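Local coordinates for NOL1/NOP2/sun family protein (Enterococcus faecium, PDB 3M4X) that probably methylates cytosine in ribosomal RNA, with S-adenosylmethionine as the likely methyl donor, and carries a C-terminal PUA-like RNA-binding domain, at residues T236-P239 / E240-E243; D376-N380 / R381-S385; S79-Q83 / A84-Y88; E22-S25 / D26-A30. All blocks are in the same frame, centred on the assembly; numbering follows the deposited sequence.

Interaction 1 of 4, residues T236-P239 / E240-E243; sequences TFAP and EENE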
loop_
_atom_site.group_PDB
_atom_site.type_symbol
_atom_site.label_atom_id
_atom_site.label_comp_id
_atom_site.label_asym_id
_atom_site.label_seq_id
_atom_site.Cartn_x
_atom_site.Cartn_y
_atom_site.Cartn_z
ATOM N N THR A 236 16.961 2.150 7.209
ATOM C CA THR A 236 18.171 2.647 7.827
ATOM C C THR A 236 19.128 1.488 7.967
ATOM O O THR A 236 18.719 0.328 7.880
ATOM C CB THR A 236 17.902 3.278 9.205
ATOM O OG1 THR A 236 19.019 4.095 9.574
ATOM C CG2 THR A 236 17.668 2.194 10.286
ATOM N N PHE A 237 20.397 1.806 8.187
ATOM C CA PHE A 237 21.445 0.792 8.266
ATOM C C PHE A 237 21.800 0.428 9.707
ATOM O O PHE A 237 22.436 -0.600 9.956
ATOM C CB PHE A 237 22.718 1.274 7.536
ATOM C CG PHE A 237 22.499 1.606 6.088
ATOM C CD1 PHE A 237 22.538 2.924 5.647
ATOM C CD2 PHE A 237 22.244 0.603 5.166
ATOM C CE1 PHE A 237 22.334 3.235 4.308
ATOM C CE2 PHE A 237 22.026 0.904 3.827
ATOM C CZ PHE A 237 22.077 2.224 3.395
ATOM N N ALA A 238 21.398 1.265 10.657
ATOM C CA ALA A 238 21.851 1.098 12.041
ATOM C C ALA A 238 21.492 -0.253 12.644
ATOM O O ALA A 238 20.338 -0.684 12.578
ATOM C CB ALA A 238 21.336 2.232 12.921
ATOM N N PRO A 239 22.495 -0.936 13.223
ATOM C CA PRO A 239 22.239 -2.143 14.016
ATOM C C PRO A 239 21.202 -1.858 15.085
ATOM O O PRO A 239 20.351 -2.705 15.333
ATOM C CB PRO A 239 23.596 -2.425 14.676
ATOM C CG PRO A 239 24.603 -1.862 13.668
ATOM C CD PRO A 239 23.938 -0.636 13.101
ATOM N N GLU A 240 21.273 -0.683 15.709
ATOM C CA GLU A 240 20.379 -0.372 16.823
ATOM C C GLU A 240 18.906 -0.510 16.428
ATOM O O GLU A 240 18.074 -0.832 17.260
ATOM C CB GLU A 240 20.662 1.019 17.402
ATOM C CG GLU A 240 22.039 1.165 18.077
ATOM C CD GLU A 240 23.169 1.389 17.070
ATOM O OE1 GLU A 240 22.898 1.452 15.851
ATOM O OE2 GLU A 240 24.333 1.507 17.496
ATOM N N GLU A 241 18.604 -0.297 15.149
ATOM C CA GLU A 241 17.225 -0.347 14.658
ATOM C C GLU A 241 16.871 -1.619 13.894
ATOM O O GLU A 241 15.715 -1.845 13.564
ATOM C CB GLU A 241 16.933 0.869 13.787
ATOM C CG GLU A 241 17.074 2.164 14.539
ATOM C CD GLU A 241 17.147 3.340 13.625
ATOM O OE1 GLU A 241 18.274 3.824 13.368
ATOM O OE2 GLU A 241 16.077 3.775 13.151
ATOM N N ASN A 242 17.876 -2.442 13.625
ATOM C CA ASN A 242 17.698 -3.646 12.839
ATOM C C ASN A 242 17.965 -4.912 13.656
ATOM O O ASN A 242 17.057 -5.439 14.301
ATOM C CB ASN A 242 18.598 -3.598 11.601
ATOM C CG ASN A 242 18.307 -2.391 10.700
ATOM O OD1 ASN A 242 19.129 -2.014 9.861
ATOM N ND2 ASN A 242 17.139 -1.785 10.875
ATOM N N GLU A 243 19.197 -5.412 13.624
ATOM C CA GLU A 243 19.519 -6.646 14.351
ATOM C C GLU A 243 19.220 -6.564 15.851
ATOM O O GLU A 243 18.897 -7.573 16.473
ATOM C CB GLU A 243 20.989 -7.058 14.172
ATOM C CG GLU A 243 21.375 -7.537 12.784
ATOM C CD GLU A 243 21.771 -6.395 11.850
ATOM O OE1 GLU A 243 21.620 -5.223 12.251
ATOM O OE2 GLU A 243 22.225 -6.672 10.712
#

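Interaction 2 of 4, residues D376-N380 / R381-S385; sequences DFKKN and RFEPS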
loop_
_atom_site.group_PDB
_atom_site.type_symbol
_atom_site.label_atom_id
_atom_site.label_comp_id
_atom_site.label_asym_id
_atom_site.label_seq_id
_atom_site.Cartn_x
_atom_site.Cartn_y
_atom_site.Cartn_z
ATOM N N ASP A 376 -22.938 7.516 -3.947
ATOM C CA ASP A 376 -23.613 8.451 -3.053
ATOM C C ASP A 376 -25.072 8.622 -3.425
ATOM O O ASP A 376 -25.426 8.728 -4.602
ATOM C CB ASP A 376 -22.943 9.825 -3.084
ATOM C CG ASP A 376 -21.534 9.792 -2.551
ATOM O OD1 ASP A 376 -21.251 8.901 -1.729
ATOM O OD2 ASP A 376 -20.713 10.646 -2.949
ATOM N N PHE A 377 -25.917 8.661 -2.407
ATOM C CA PHE A 377 -27.311 8.993 -2.603
ATOM C C PHE A 377 -27.448 10.504 -2.613
ATOM O O PHE A 377 -26.766 11.204 -1.865
ATOM C CB PHE A 377 -28.151 8.413 -1.477
ATOM C CG PHE A 377 -28.137 6.911 -1.418
ATOM C CD1 PHE A 377 -27.437 6.252 -0.413
ATOM C CD2 PHE A 377 -28.844 6.161 -2.350
ATOM C CE1 PHE A 377 -27.435 4.880 -0.340
ATOM C CE2 PHE A 377 -28.852 4.784 -2.286
ATOM C CZ PHE A 377 -28.142 4.143 -1.282
ATOM N N LYS A 378 -28.317 11.009 -3.479
ATOM C CA LYS A 378 -28.627 12.429 -3.474
ATOM C C LYS A 378 -30.128 12.638 -3.613
ATOM O O LYS A 378 -30.924 11.790 -3.200
ATOM C CB LYS A 378 -27.854 13.168 -4.570
ATOM C CG LYS A 378 -26.351 13.195 -4.333
ATOM C CD LYS A 378 -25.664 14.254 -5.171
ATOM C CE LYS A 378 -24.168 14.281 -4.897
ATOM N NZ LYS A 378 -23.480 15.365 -5.656
ATOM N N LYS A 379 -30.507 13.773 -4.186
ATOM C CA LYS A 379 -31.910 14.091 -4.414
ATOM C C LYS A 379 -32.578 13.025 -5.280
ATOM O O LYS A 379 -32.416 13.010 -6.502
ATOM C CB LYS A 379 -32.020 15.475 -5.058
ATOM C CG LYS A 379 -30.662 16.152 -5.234
ATOM C CD LYS A 379 -30.765 17.666 -5.300
ATOM C CE LYS A 379 -29.376 18.298 -5.280
ATOM N NZ LYS A 379 -29.433 19.783 -5.177
ATOM N N ASN A 380 -33.311 12.124 -4.629
ATOM C CA ASN A 380 -34.049 11.055 -5.306
ATOM C C ASN A 380 -33.201 10.189 -6.239
ATOM O O ASN A 380 -33.716 9.632 -7.209
ATOM C CB ASN A 380 -35.232 11.636 -6.091
ATOM C CG ASN A 380 -36.126 12.517 -5.239
ATOM O OD1 ASN A 380 -36.218 12.341 -4.023
ATOM N ND2 ASN A 380 -36.795 13.471 -5.878
ATOM N N ARG A 381 -31.911 10.063 -5.946
ATOM C CA ARG A 381 -31.006 9.380 -6.864
ATOM C C ARG A 381 -29.810 8.719 -6.173
ATOM O O ARG A 381 -29.369 9.146 -5.098
ATOM C CB ARG A 381 -30.493 10.372 -7.910
ATOM C CG ARG A 381 -29.666 11.480 -7.288
ATOM C CD ARG A 381 -29.263 12.562 -8.264
ATOM N NE ARG A 381 -28.566 13.636 -7.560
ATOM C CZ ARG A 381 -28.282 14.822 -8.085
ATOM N NH1 ARG A 381 -28.636 15.098 -9.332
ATOM N NH2 ARG A 381 -27.645 15.735 -7.362
ATOM N N PHE A 382 -29.297 7.670 -6.807
ATOM C CA PHE A 382 -28.024 7.074 -6.422
ATOM C C PHE A 382 -26.980 7.323 -7.509
ATOM O O PHE A 382 -27.252 7.125 -8.691
ATOM C CB PHE A 382 -28.169 5.573 -6.187
ATOM C CG PHE A 382 -26.854 4.863 -5.998
ATOM C CD1 PHE A 382 -26.268 4.784 -4.747
ATOM C CD2 PHE A 382 -26.197 4.284 -7.080
ATOM C CE1 PHE A 382 -25.047 4.134 -4.579
ATOM C CE2 PHE A 382 -24.997 3.634 -6.916
ATOM C CZ PHE A 382 -24.416 3.556 -5.667
ATOM N N GLU A 383 -25.790 7.751 -7.101
ATOM C CA GLU A 383 -24.714 8.004 -8.044
ATOM C C GLU A 383 -23.523 7.094 -7.761
ATOM O O GLU A 383 -22.995 7.087 -6.661
ATOM C CB GLU A 383 -24.303 9.473 -7.996
ATOM C CG GLU A 383 -25.438 10.417 -8.366
ATOM C CD GLU A 383 -24.976 11.852 -8.568
ATOM O OE1 GLU A 383 -23.862 12.198 -8.108
ATOM O OE2 GLU A 383 -25.731 12.634 -9.189
ATOM N N PRO A 384 -23.111 6.310 -8.762
ATOM C CA PRO A 384 -22.015 5.354 -8.609
ATOM C C PRO A 384 -20.709 6.125 -8.396
ATOM O O PRO A 384 -20.591 7.278 -8.830
ATOM C CB PRO A 384 -21.973 4.634 -9.968
ATOM C CG PRO A 384 -23.136 5.165 -10.756
ATOM C CD PRO A 384 -23.533 6.457 -10.163
ATOM N N SER A 385 -19.733 5.492 -7.757
ATOM C CA SER A 385 -18.510 6.192 -7.374
ATOM C C SER A 385 -17.321 5.913 -8.287
ATOM O O SER A 385 -17.286 4.929 -9.033
ATOM C CB SER A 385 -18.110 5.786 -5.965
ATOM O OG SER A 385 -17.754 4.416 -5.976
#

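Interaction 3 of 4, residues S79-Q83 / A84-Y88; sequences SFLHQ and AGYEY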
loop_
_atom_site.group_PDB
_atom_site.type_symbol
_atom_site.label_atom_id
_atom_site.label_comp_id
_atom_site.label_asym_id
_atom_site.label_seq_id
_atom_site.Cartn_x
_atom_site.Cartn_y
_atom_site.Cartn_z
ATOM N N SER A 79 -0.491 10.957 -16.669
ATOM C CA SER A 79 -1.125 10.168 -17.722
ATOM C C SER A 79 -2.108 9.133 -17.178
ATOM O O SER A 79 -2.348 9.066 -15.967
ATOM C CB SER A 79 -0.118 9.526 -18.674
ATOM O OG SER A 79 -0.715 9.332 -19.956
ATOM N N PHE A 80 -2.666 8.329 -18.084
ATOM C CA PHE A 80 -3.822 7.508 -17.754
ATOM C C PHE A 80 -3.488 6.200 -17.047
ATOM O O PHE A 80 -4.309 5.714 -16.258
ATOM C CB PHE A 80 -4.702 7.259 -18.989
ATOM C CG PHE A 80 -3.964 6.681 -20.143
ATOM C CD1 PHE A 80 -3.719 5.319 -20.212
ATOM C CD2 PHE A 80 -3.515 7.492 -21.167
ATOM C CE1 PHE A 80 -3.023 4.776 -21.277
ATOM C CE2 PHE A 80 -2.821 6.954 -22.247
ATOM C CZ PHE A 80 -2.579 5.595 -22.303
ATOM N N LEU A 81 -2.309 5.627 -17.314
ATOM C CA LEU A 81 -1.924 4.407 -16.595
ATOM C C LEU A 81 -1.804 4.700 -15.096
ATOM O O LEU A 81 -2.149 3.874 -14.255
ATOM C CB LEU A 81 -0.615 3.812 -17.122
ATOM C CG LEU A 81 -0.590 3.247 -18.544
ATOM C CD1 LEU A 81 0.846 2.876 -18.960
ATOM C CD2 LEU A 81 -1.515 2.058 -18.715
ATOM N N HIS A 82 -1.304 5.882 -14.769
ATOM C CA HIS A 82 -1.206 6.264 -13.379
ATOM C C HIS A 82 -2.547 6.652 -12.782
ATOM O O HIS A 82 -2.869 6.218 -11.682
ATOM C CB HIS A 82 -0.214 7.408 -13.158
ATOM C CG HIS A 82 -0.219 7.921 -11.750
ATOM N ND1 HIS A 82 -1.092 8.897 -11.316
ATOM C CD2 HIS A 82 0.497 7.546 -10.664
ATOM C CE1 HIS A 82 -0.896 9.119 -10.029
ATOM N NE2 HIS A 82 0.065 8.312 -9.610
ATOM N N GLN A 83 -3.304 7.492 -13.489
ATOM C CA GLN A 83 -4.624 7.930 -13.021
ATOM C C GLN A 83 -5.537 6.753 -12.677
ATOM O O GLN A 83 -6.228 6.770 -11.661
ATOM C CB GLN A 83 -5.304 8.833 -14.061
ATOM C CG GLN A 83 -6.800 9.103 -13.814
ATOM C CD GLN A 83 -7.719 8.108 -14.533
ATOM O OE1 GLN A 83 -7.467 7.741 -15.687
ATOM N NE2 GLN A 83 -8.793 7.671 -13.850
ATOM N N ALA A 84 -5.519 5.728 -13.521
ATOM C CA ALA A 84 -6.422 4.588 -13.371
ATOM C C ALA A 84 -5.872 3.493 -12.480
ATOM O O ALA A 84 -6.470 2.425 -12.398
ATOM C CB ALA A 84 -6.773 4.004 -14.729
ATOM N N GLY A 85 -4.718 3.744 -11.863
ATOM C CA GLY A 85 -4.130 2.802 -10.923
ATOM C C GLY A 85 -3.386 1.619 -11.516
ATOM O O GLY A 85 -3.269 0.583 -10.868
ATOM N N TYR A 86 -2.874 1.770 -12.735
ATOM C CA TYR A 86 -2.165 0.679 -13.395
ATOM C C TYR A 86 -0.685 0.711 -13.049
ATOM O O TYR A 86 0.071 -0.182 -13.410
ATOM C CB TYR A 86 -2.379 0.725 -14.923
ATOM C CG TYR A 86 -3.665 0.035 -15.355
ATOM C CD1 TYR A 86 -4.895 0.469 -14.893
ATOM C CD2 TYR A 86 -3.633 -1.071 -16.199
ATOM C CE1 TYR A 86 -6.090 -0.187 -15.276
ATOM C CE2 TYR A 86 -4.794 -1.720 -16.593
ATOM C CZ TYR A 86 -6.019 -1.274 -16.129
ATOM O OH TYR A 86 -7.156 -1.927 -16.522
ATOM N N GLU A 87 -0.276 1.761 -12.357
ATOM C CA GLU A 87 1.111 1.900 -11.947
ATOM C C GLU A 87 1.175 2.541 -10.592
ATOM O O GLU A 87 0.430 3.478 -10.305
ATOM C CB GLU A 87 1.906 2.751 -12.927
ATOM C CG GLU A 87 1.937 2.174 -14.312
ATOM C CD GLU A 87 2.738 3.010 -15.268
ATOM O OE1 GLU A 87 3.104 2.465 -16.319
ATOM O OE2 GLU A 87 3.007 4.195 -14.968
ATOM N N TYR A 88 2.062 2.007 -9.763
ATOM C CA TYR A 88 2.363 2.591 -8.468
ATOM C C TYR A 88 3.871 2.780 -8.414
ATOM O O TYR A 88 4.625 1.812 -8.544
ATOM C CB TYR A 88 1.916 1.665 -7.330
ATOM C CG TYR A 88 1.750 2.388 -6.024
ATOM C CD1 TYR A 88 0.502 2.846 -5.626
ATOM C CD2 TYR A 88 2.845 2.642 -5.193
ATOM C CE1 TYR A 88 0.341 3.527 -4.440
ATOM C CE2 TYR A 88 2.689 3.325 -4.001
ATOM C CZ TYR A 88 1.433 3.767 -3.635
ATOM O OH TYR A 88 1.251 4.449 -2.459
#

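Interaction 4 of 4, residues E22-S25 / D26-A30; sequences EEAS and DFFSA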
loop_
_atom_site.group_PDB
_atom_site.type_symbol
_atom_site.label_atom_id
_atom_site.label_comp_id
_atom_site.label_asym_id
_atom_site.label_seq_id
_atom_site.Cartn_x
_atom_site.Cartn_y
_atom_site.Cartn_z
ATOM N N GLU A 22 36.862 -2.067 5.859
ATOM C CA GLU A 22 37.361 -1.556 4.588
ATOM C C GLU A 22 36.232 -1.423 3.584
ATOM O O GLU A 22 36.336 -0.694 2.591
ATOM C CB GLU A 22 38.459 -2.460 4.027
ATOM C CG GLU A 22 37.979 -3.829 3.599
ATOM C CD GLU A 22 39.061 -4.614 2.884
ATOM O OE1 GLU A 22 38.937 -5.855 2.806
ATOM O OE2 GLU A 22 40.038 -3.992 2.407
ATOM N N GLU A 23 35.155 -2.144 3.859
ATOM C CA GLU A 23 33.961 -2.078 3.049
ATOM C C GLU A 23 33.386 -0.659 3.089
ATOM O O GLU A 23 32.668 -0.227 2.176
ATOM C CB GLU A 23 32.943 -3.101 3.565
ATOM C CG GLU A 23 31.691 -3.201 2.739
ATOM C CD GLU A 23 30.799 -4.342 3.168
ATOM O OE1 GLU A 23 31.154 -5.059 4.126
ATOM O OE2 GLU A 23 29.732 -4.520 2.544
ATOM N N ALA A 24 33.712 0.065 4.153
ATOM C CA ALA A 24 33.153 1.394 4.380
ATOM C C ALA A 24 33.332 2.328 3.179
ATOM O O ALA A 24 32.439 3.124 2.868
ATOM C CB ALA A 24 33.752 2.012 5.633
ATOM N N SER A 25 34.483 2.233 2.516
ATOM C CA SER A 25 34.782 3.093 1.366
ATOM C C SER A 25 33.804 2.959 0.213
ATOM O O SER A 25 33.336 3.961 -0.335
ATOM C CB SER A 25 36.205 2.847 0.853
ATOM O OG SER A 25 37.151 3.233 1.828
ATOM N N ASP A 26 33.518 1.727 -0.181
ATOM C CA ASP A 26 32.540 1.490 -1.244
ATOM C C ASP A 26 31.173 2.026 -0.826
ATOM O O ASP A 26 30.439 2.578 -1.635
ATOM C CB ASP A 26 32.477 -0.000 -1.581
ATOM C CG ASP A 26 33.858 -0.599 -1.781
ATOM O OD1 ASP A 26 34.310 -0.692 -2.942
ATOM O OD2 ASP A 26 34.508 -0.951 -0.767
ATOM N N PHE A 27 30.870 1.893 0.460
ATOM C CA PHE A 27 29.597 2.317 1.024
ATOM C C PHE A 27 29.402 3.821 0.922
ATOM O O PHE A 27 28.361 4.283 0.442
ATOM C CB PHE A 27 29.502 1.843 2.482
ATOM C CG PHE A 27 28.270 2.302 3.206
ATOM C CD1 PHE A 27 27.002 2.010 2.713
ATOM C CD2 PHE A 27 28.377 2.984 4.416
ATOM C CE1 PHE A 27 25.867 2.418 3.393
ATOM C CE2 PHE A 27 27.247 3.393 5.111
ATOM C CZ PHE A 27 25.987 3.112 4.593
ATOM N N PHE A 28 30.397 4.583 1.368
ATOM C CA PHE A 28 30.333 6.044 1.311
ATOM C C PHE A 28 30.344 6.497 -0.130
ATOM O O PHE A 28 29.682 7.470 -0.492
ATOM C CB PHE A 28 31.525 6.690 2.023
ATOM C CG PHE A 28 31.637 6.341 3.483
ATOM C CD1 PHE A 28 32.877 6.084 4.053
ATOM C CD2 PHE A 28 30.507 6.276 4.287
ATOM C CE1 PHE A 28 32.992 5.758 5.415
ATOM C CE2 PHE A 28 30.611 5.953 5.649
ATOM C CZ PHE A 28 31.858 5.692 6.213
ATOM N N SER A 29 31.120 5.790 -0.945
ATOM C CA SER A 29 31.268 6.109 -2.363
ATOM C C SER A 29 29.934 5.877 -3.092
ATOM O O SER A 29 29.583 6.606 -4.026
ATOM C CB SER A 29 32.407 5.270 -2.951
ATOM O OG SER A 29 32.456 5.323 -4.355
ATOM N N ALA A 30 29.172 4.879 -2.639
ATOM C CA ALA A 30 27.848 4.651 -3.193
ATOM C C ALA A 30 26.949 5.784 -2.754
ATOM O O ALA A 30 26.182 6.315 -3.540
ATOM C CB ALA A 30 27.287 3.322 -2.728
#

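Interaction 1 of 4, residues T236-P239 / E240-E243
The E241 carboxylate takes the methyl of T236 on one face: CG2 sits almost over CD at 3.6 Å. The methyl of A238 comes in obliquely at the OE1 end of the same group. Over one face of the N242 amide lies the carbonyl oxygen of A238, with A238 O 3.3 Å from N242 CG. At the amide edge, T236 O and N242 OD1 are 3.1 Å apart, two acceptors side by side with no hydrogen bond. The E240 chain bends back at its second torsion (80°), which brings OE1 to 3.4 Å from A238 CB and beside the P239 ring.

Two i to i+3 backbone bonds, E241 N to A238 O (3.1 Å) and N242 N to P239 O (3.0 Å), make consecutive, overlapping turns. These turns carry the chain from strand 228-234 of the methyltransferase core into helix 243-252. S186 bonds both T236 OG1 and E241 OE1, while R284 forms a salt bridge with E243. Helix 205-222 packs on E240 and E241, and helix 10-20 lies against A238 and P239, its K15 paired with E240 OE1.

Interaction 2 of 4, residues D376-N380 / R381-S385
A tight beta hairpin joins strand 372-378 to strand 381-384, the latter an outermost strand of the four-stranded antiparallel sheet in the first C-terminal domain of this RsmF-like protein. D376 and E383 form a hydrogen-bonded pair, with D376 N to E383 O and E383 N to D376 O both 2.7 Å. F377 faces F382 in a non-hydrogen-bonded pair, and K378 pairs with R381 across the type II turn made by K379 and N380. There K378 N reaches R381 O at 2.7 Å, whereas the return bond from R381 N to K378 O is weak at 3.4 Å.

On the phenylalanine face the edge of F382 points at the face of F377, planes at 62°: F382 CD1 lies 3.6 Å from F377 CE2, toward the rim of the F377 ring. W330 and F333 of helix 324-336 meet the F382 ring as well.

The other face is charged. With CG placed between its backbone N and carbonyl carbon (chi1 64°), R381 runs out extended across K378, whose CB touches the guanidinium edge 3.1 Å from R381 NE. K379 CG lies over one face of that group. R381 NE and E383 OE2 form a salt bridge (3.4 Å) by charge only, the oxygen standing over the opposite guanidinium face. K378 NZ is 4.0 Å from E383 OE1, too far for a salt bridge. E383 therefore probably offsets the positive charge of both K378 and R381 by electrostatics alone, while the directional bonding of the hairpin comes from its backbone.

Interaction 3 of 4, residues S79-Q83 / A84-Y88
L81 packs against E87 and Y86 where the short helix 80-83 ends in a Schellman motif, with G85 as its C-prime residue at positive phi (79°). Starting at its root, L81 CB lies 3.9 Å from E87 CD. Beyond CG the side chain forks: CD1 reaches the carboxylate, 3.5 Å from E87 OE1, while CD2 turns toward Y86 and stops 4.1 Å from Y86 CB. The leucine crosses the tyrosine side chain at about a right angle. E87 keeps its chain extended past CG (chi2 -179°), which carries the carboxylate across to L81 CB and CD1.

Two backbone bonds define the motif: Y86 N to L81 O, 2.7 Å and nearly on the line of the C=O bond, and G85 N to H82 O, 3.1 Å with the donor above the carbonyl plane. Before them, A84 N makes the last ordinary helical bond, to F80 O. Outward, Y86 OH bonds P47 O, and the Q83 amide is gripped by Y386, W408 and V435, tying this helix end to the C-terminal part of the chain. E87 OE1 is buried against L81 CD1 and CB and has no polar partner anywhere in the model.

Interaction 4 of 4, residues E22-S25 / D26-A30
A24 and F28 meet one helical turn apart, near the N-terminal end of helix 24-33. The A24 carbonyl oxygen lies over one face of the F28 ring toward the rim, with A24 O 3.2 Å from F28 CD1, and the A24 methyl touches the ring farther out, A24 CB to F28 CE1 at 3.8 Å. F28 CG is anti to its own carbonyl carbon (chi1 -60°), which turns the ring back along the helix over the preceding turn. F27 instead swings its ring away (chi1 176°), though F27 CB still lies 3.2 Å from A24 O.

Three successive i to i+4 backbone bonds follow: F27 N to E23 O at 3.3 Å, F28 N to A24 O at 2.9 Å, and S29 N to S25 O at 2.9 Å. The same A24 oxygen thus accepts an N-H and lies on the aromatic face. D26 OD2 lies 3.5 Å from E23 O, two acceptors with no bond between them, E23 O being taken by F27 N.

E23 is fixed from outside by R270 and H288. Helix 10-20 packs against both aromatic rings: F12 and L20 touch F27, I13 and R17 touch F28. The F27 ring also meets W286 edge to face, joining helix 24-33 to the methyltransferase region.

In the fold
Along the chain the order is interaction 4, interaction 3, interaction 1, interaction 2. Interactions 4 and 3 both belong to the N-terminal RsmF domain, yet their centres lie about 38 Å apart. Interaction 4 instead touches interaction 1, centres about 17 Å apart, where the F27 and F237 rings meet edge to face with helix 10-20 packed on both contacts, so the N-terminal helices lean on the methyltransferase core. Interactions 3 and 2 do not touch, their nearest atoms being about 10 Å apart; Q83 reaches the C-terminal region through Y386, W408 and V435 instead. The N-terminal domain therefore contacts both the presumed catalytic core and the probable RNA-binding end.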